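Local coordinates for protein glucose-6-phosphate 1-dehydrogenase (Mycobacterium avium, PDB 4LGV) that probably catalyses the NADP-dependent oxidation of glucose 6-phosphate to 6-phosphogluconolactone, the first step of the oxidative pentose phosphate pathway, at residues G246-V251 with P446-P451; D250-H255 with T317-R322. One frame throughout, in Å; residues are numbered along the deposited sequence.

Contact 1 of 2, residues G246-V251 with P446-P451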
loop_
_atom_site.group_PDB
_atom_site.type_symbol
_atom_site.label_atom_id
_atom_site.label_comp_id
_atom_site.label_asym_id
_atom_site.label_seq_id
_atom_site.Cartn_x
_atom_site.Cartn_y
_atom_site.Cartn_z
ATOM N N GLY A 246 7.000 -36.521 -22.687
ATOM C CA GLY A 246 6.383 -36.462 -21.371
ATOM C C GLY A 246 5.786 -35.079 -21.104
ATOM O O GLY A 246 6.172 -34.098 -21.722
ATOM N N ALA A 247 4.864 -35.018 -20.142
ATOM C CA ALA A 247 4.107 -33.803 -19.836
ATOM C C ALA A 247 4.983 -32.619 -19.459
ATOM O O ALA A 247 4.819 -31.524 -19.973
ATOM C CB ALA A 247 3.099 -34.097 -18.734
ATOM N N VAL A 248 5.961 -32.825 -18.601
ATOM C CA VAL A 248 6.878 -31.719 -18.243
ATOM C C VAL A 248 7.480 -31.054 -19.486
ATOM O O VAL A 248 7.381 -29.808 -19.646
ATOM C CB VAL A 248 7.983 -32.159 -17.291
ATOM C CG1 VAL A 248 8.987 -31.045 -17.052
ATOM C CG2 VAL A 248 7.375 -32.555 -15.972
ATOM N N ARG A 249 8.075 -31.841 -20.373
ATOM C CA ARG A 249 8.699 -31.253 -21.571
ATOM C C ARG A 249 7.669 -30.722 -22.544
ATOM O O ARG A 249 7.926 -29.777 -23.289
ATOM C CB ARG A 249 9.561 -32.271 -22.304
ATOM C CG ARG A 249 10.827 -32.694 -21.552
ATOM C CD ARG A 249 11.635 -33.626 -22.428
ATOM N NE ARG A 249 12.820 -34.131 -21.746
ATOM C CZ ARG A 249 12.851 -35.221 -20.990
ATOM N NH1 ARG A 249 11.759 -35.964 -20.811
ATOM N NH2 ARG A 249 13.985 -35.577 -20.408
ATOM N N ASP A 250 6.504 -31.358 -22.551
ATOM C CA ASP A 250 5.481 -31.064 -23.542
ATOM C C ASP A 250 4.798 -29.729 -23.269
ATOM O O ASP A 250 4.633 -28.953 -24.171
ATOM C CB ASP A 250 4.443 -32.191 -23.572
ATOM C CG ASP A 250 3.462 -32.042 -24.696
ATOM O OD1 ASP A 250 3.892 -31.681 -25.811
ATOM O OD2 ASP A 250 2.253 -32.312 -24.479
ATOM N N VAL A 251 4.384 -29.491 -22.027
ATOM C CA VAL A 251 3.571 -28.292 -21.667
ATOM C C VAL A 251 4.136 -27.369 -20.591
ATOM O O VAL A 251 3.816 -26.165 -20.562
ATOM C CB VAL A 251 2.118 -28.674 -21.263
ATOM C CG1 VAL A 251 1.403 -29.389 -22.384
ATOM C CG2 VAL A 251 2.108 -29.600 -20.054
ATOM N N PRO A 446 15.899 -30.457 -12.647
ATOM C CA PRO A 446 16.056 -31.400 -11.542
ATOM C C PRO A 446 14.995 -32.469 -11.568
ATOM O O PRO A 446 15.268 -33.618 -11.222
ATOM C CB PRO A 446 15.901 -30.528 -10.298
ATOM C CG PRO A 446 16.385 -29.196 -10.734
ATOM C CD PRO A 446 15.945 -29.056 -12.180
ATOM N N VAL A 447 13.807 -32.105 -12.027
ATOM C CA VAL A 447 12.723 -33.075 -12.213
ATOM C C VAL A 447 13.000 -34.047 -13.369
ATOM O O VAL A 447 12.597 -35.221 -13.328
ATOM C CB VAL A 447 11.394 -32.317 -12.406
ATOM C CG1 VAL A 447 10.350 -33.176 -13.068
ATOM C CG2 VAL A 447 10.897 -31.847 -11.062
ATOM N N LEU A 448 13.698 -33.587 -14.400
ATOM C CA LEU A 448 14.092 -34.477 -15.490
ATOM C C LEU A 448 15.156 -35.458 -15.032
ATOM O O LEU A 448 15.168 -36.603 -15.453
ATOM C CB LEU A 448 14.629 -33.683 -16.685
ATOM C CG LEU A 448 13.719 -32.580 -17.275
ATOM C CD1 LEU A 448 14.425 -31.906 -18.449
ATOM C CD2 LEU A 448 12.352 -33.122 -17.686
ATOM N N ASP A 449 16.091 -34.968 -14.217
ATOM C CA ASP A 449 17.231 -35.759 -13.763
ATOM C C ASP A 449 16.818 -36.758 -12.711
ATOM O O ASP A 449 17.297 -37.848 -12.729
ATOM C CB ASP A 449 18.345 -34.859 -13.174
ATOM C CG ASP A 449 19.141 -34.113 -14.245
ATOM O OD1 ASP A 449 19.082 -34.497 -15.417
ATOM O OD2 ASP A 449 19.842 -33.147 -13.906
ATOM N N LYS A 450 15.958 -36.367 -11.774
ATOM C CA LYS A 450 15.552 -37.258 -10.679
ATOM C C LYS A 450 14.040 -37.337 -10.652
ATOM O O LYS A 450 13.416 -36.800 -9.734
ATOM C CB LYS A 450 16.095 -36.764 -9.330
ATOM N N PRO A 451 13.444 -37.999 -11.677
ATOM C CA PRO A 451 11.995 -38.079 -11.758
ATOM C C PRO A 451 11.448 -38.905 -10.605
ATOM O O PRO A 451 12.026 -39.940 -10.261
ATOM C CB PRO A 451 11.739 -38.780 -13.096
ATOM C CG PRO A 451 12.990 -39.488 -13.451
ATOM C CD PRO A 451 14.112 -38.824 -12.704
#

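Contact 2 of 2, residues D250-H255 with T317-R322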
loop_
_atom_site.group_PDB
_atom_site.type_symbol
_atom_site.label_atom_id
_atom_site.label_comp_id
_atom_site.label_asym_id
_atom_site.label_seq_id
_atom_site.Cartn_x
_atom_site.Cartn_y
_atom_site.Cartn_z
ATOM N N ASP A 250 6.504 -31.358 -22.551
ATOM C CA ASP A 250 5.481 -31.064 -23.542
ATOM C C ASP A 250 4.798 -29.729 -23.269
ATOM O O ASP A 250 4.633 -28.953 -24.171
ATOM C CB ASP A 250 4.443 -32.191 -23.572
ATOM C CG ASP A 250 3.462 -32.042 -24.696
ATOM O OD1 ASP A 250 3.892 -31.681 -25.811
ATOM O OD2 ASP A 250 2.253 -32.312 -24.479
ATOM N N VAL A 251 4.384 -29.491 -22.027
ATOM C CA VAL A 251 3.571 -28.292 -21.667
ATOM C C VAL A 251 4.136 -27.369 -20.591
ATOM O O VAL A 251 3.816 -26.165 -20.562
ATOM C CB VAL A 251 2.118 -28.674 -21.263
ATOM C CG1 VAL A 251 1.403 -29.389 -22.384
ATOM C CG2 VAL A 251 2.108 -29.600 -20.054
ATOM N N VAL A 252 4.979 -27.890 -19.720
ATOM C CA VAL A 252 5.453 -27.098 -18.591
ATOM C C VAL A 252 6.619 -26.168 -18.937
ATOM O O VAL A 252 6.541 -24.953 -18.693
ATOM C CB VAL A 252 5.815 -27.983 -17.384
ATOM C CG1 VAL A 252 6.358 -27.142 -16.233
ATOM C CG2 VAL A 252 4.589 -28.724 -16.895
ATOM N N GLN A 253 7.674 -26.752 -19.491
ATOM C CA GLN A 253 8.934 -26.064 -19.749
ATOM C C GLN A 253 8.760 -24.752 -20.494
ATOM O O GLN A 253 9.383 -23.753 -20.157
ATOM C CB GLN A 253 9.883 -26.999 -20.515
ATOM C CG GLN A 253 11.208 -26.379 -20.967
ATOM C CD GLN A 253 11.111 -25.729 -22.330
ATOM O OE1 GLN A 253 10.559 -26.300 -23.249
ATOM N NE2 GLN A 253 11.627 -24.506 -22.461
ATOM N N ASN A 254 7.933 -24.755 -21.506
ATOM C CA ASN A 254 7.731 -23.579 -22.363
ATOM C C ASN A 254 6.347 -22.965 -22.103
ATOM O O ASN A 254 6.249 -21.885 -21.550
ATOM C CB ASN A 254 7.922 -23.955 -23.843
ATOM C CG ASN A 254 8.145 -22.762 -24.729
ATOM O OD1 ASN A 254 8.714 -21.781 -24.304
ATOM N ND2 ASN A 254 7.684 -22.833 -25.967
ATOM N N HIS A 255 5.282 -23.673 -22.465
ATOM C CA HIS A 255 3.919 -23.104 -22.428
ATOM C C HIS A 255 3.508 -22.541 -21.073
ATOM O O HIS A 255 3.214 -21.338 -20.954
ATOM C CB HIS A 255 2.914 -24.164 -22.891
ATOM C CG HIS A 255 1.490 -23.696 -22.961
ATOM N ND1 HIS A 255 1.128 -22.498 -23.523
ATOM C CD2 HIS A 255 0.327 -24.291 -22.579
ATOM C CE1 HIS A 255 -0.188 -22.352 -23.452
ATOM N NE2 HIS A 255 -0.701 -23.435 -22.905
ATOM N N THR A 317 2.216 -38.688 -18.103
ATOM C CA THR A 317 1.203 -37.973 -18.852
ATOM C C THR A 317 0.592 -36.878 -17.992
ATOM O O THR A 317 -0.306 -36.188 -18.454
ATOM C CB THR A 317 0.059 -38.911 -19.279
ATOM O OG1 THR A 317 -0.552 -39.471 -18.106
ATOM C CG2 THR A 317 0.565 -40.011 -20.177
ATOM N N TYR A 318 1.023 -36.775 -16.734
ATOM C CA TYR A 318 0.484 -35.805 -15.758
ATOM C C TYR A 318 1.599 -35.358 -14.845
ATOM O O TYR A 318 2.461 -36.164 -14.508
ATOM C CB TYR A 318 -0.595 -36.435 -14.885
ATOM C CG TYR A 318 -1.103 -35.587 -13.721
ATOM C CD1 TYR A 318 -0.360 -35.462 -12.545
ATOM C CD2 TYR A 318 -2.331 -34.950 -13.780
ATOM C CE1 TYR A 318 -0.812 -34.705 -11.480
ATOM C CE2 TYR A 318 -2.793 -34.174 -12.716
ATOM C CZ TYR A 318 -2.026 -34.044 -11.569
ATOM O OH TYR A 318 -2.458 -33.318 -10.484
ATOM N N VAL A 319 1.601 -34.065 -14.479
ATOM C CA VAL A 319 2.525 -33.543 -13.462
ATOM C C VAL A 319 1.855 -32.537 -12.580
ATOM O O VAL A 319 1.131 -31.697 -13.060
ATOM C CB VAL A 319 3.658 -32.660 -14.004
ATOM C CG1 VAL A 319 5.000 -33.080 -13.402
ATOM C CG2 VAL A 319 3.701 -32.691 -15.503
ATOM N N ALA A 320 2.206 -32.556 -11.313
ATOM C CA ALA A 320 1.830 -31.514 -10.409
ATOM C C ALA A 320 3.078 -31.113 -9.650
ATOM O O ALA A 320 3.870 -31.974 -9.280
ATOM C CB ALA A 320 0.775 -31.983 -9.461
ATOM N N LEU A 321 3.276 -29.804 -9.468
ATOM C CA LEU A 321 4.518 -29.308 -8.896
ATOM C C LEU A 321 4.339 -27.995 -8.137
ATOM O O LEU A 321 3.325 -27.319 -8.254
ATOM C CB LEU A 321 5.569 -29.151 -9.975
ATOM C CG LEU A 321 5.307 -28.107 -11.063
ATOM C CD1 LEU A 321 5.723 -26.674 -10.652
ATOM C CD2 LEU A 321 6.024 -28.493 -12.342
ATOM N N ARG A 322 5.335 -27.670 -7.333
ATOM C CA ARG A 322 5.357 -26.445 -6.588
ATOM C C ARG A 322 6.566 -25.643 -7.013
ATOM O O ARG A 322 7.648 -26.173 -7.072
ATOM C CB ARG A 322 5.428 -26.712 -5.071
ATOM C CG ARG A 322 5.486 -25.448 -4.203
ATOM C CD ARG A 322 5.497 -25.837 -2.718
ATOM N NE ARG A 322 5.452 -24.672 -1.836
ATOM C CZ ARG A 322 5.014 -24.668 -0.562
ATOM N NH1 ARG A 322 4.556 -25.768 0.035
ATOM N NH2 ARG A 322 5.042 -23.539 0.139
#

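Contact 1 of 2, residues G246-V251 with P446-P451
L448 has the largest share of this contact: one of its methyls, CD2, meets both V248 and R249. CD2 lies 4.0 Å from CG1 of V248, the two side chains meeting at a slant. The same L448 CD2 sits over the centre of one face of the R249 guanidinium, 3.9 Å from R249 CZ. Two nitrogens of that group have partners away from L448: R249 NE bonds to the carbonyl O of H167, and R249 NH1 to the carbonyl O of V245. These two bonds fix how the guanidinium is turned. The R249 chain runs extended from CG to NE, which carries the charged group out to L448.

V248 and V447 form the buried side, and V248 CG2 stands 4.2 Å from V447 CG1. In V248, CG1 is anti to the backbone N (chi1 174°) and points at L448, which leaves CG2 to meet V447. Beneath them, V248 also touches V319 of strand 318-323, and V447 touches C295 of strand 295-300. The R249 and L448 side is nearer solvent, though its atoms meet just as closely. R249 and L448 are partly exposed, and D449, next along the helix, is exposed. The helix ends there, and K450 is the first residue to leave helical geometry.

No polar bond links the two segments, and their nearest CA atoms, in V248 and L448, are 8.2 Å apart. This is helix-to-helix packing in the C-terminal domain of the glucose-6-phosphate dehydrogenase family, where helices 246-264 and 434-449 lie side by side against the large mixed sheet.

Contact 2 of 2, residues D250-H255 with T317-R322
V252 meets V319 and L321 with its two methyls, one for each partner. All three residues are buried, and apolar packing is the whole of the direct contact. V252 CG1 and L321 CD2 are 4.1 Å apart, the side chains reaching toward each other tip to tip. V252 CG2 lies 4.3 Å from V319 CG2. The fork of V252 thus spans two residues that alternate along one face of the strand. CG1 of V252 is anti to the backbone N (chi1 178°), which directs it to L321. L321 holds CG between its backbone N and carbonyl carbon (chi1 65°), and from there CD2 reaches V252. The intervening A320 faces the other side of the sheet and packs on helix 466-470.

Polar bonds hold the two segments separately. On the helix, Q253 NE2 bonds to T440 OG1 of helix 434-449, and N254 ND2 bonds to D192 OD2. On the strand, V319 pairs through its backbone with A339, and A320 with V296, one neighbouring strand on each side. At the start of the strand, T317 and Y318 both face G298 in a classic beta bulge.

The helix carries a wider pi-type turn here. With only methyls at the interface, the fit between helix and sheet probably rests on shape and on the exclusion of water, while Q253, N254, H255 and T317 bond to other partners.

From the N terminus, the chain runs through the six-stranded parallel sheet before it reaches helix 246-264, which supplies one side of both contacts; D250 and V251 belong to both. Contact 2 closes the shorter loop, with 61 residues between its segments, on strand 318-323. Contact 1 closes a longer one, with 194 residues between, on helix 434-449. The strand of contact 2 lies within that longer span, so the shorter loop is nested in the longer. Their centres are 7 Å apart. A247 CB packs on V319, and a probable hydrogen bond from Q253 N to V248 O also joins the two. Together they tie helices 246-264 and 434-449 to the mixed sheet.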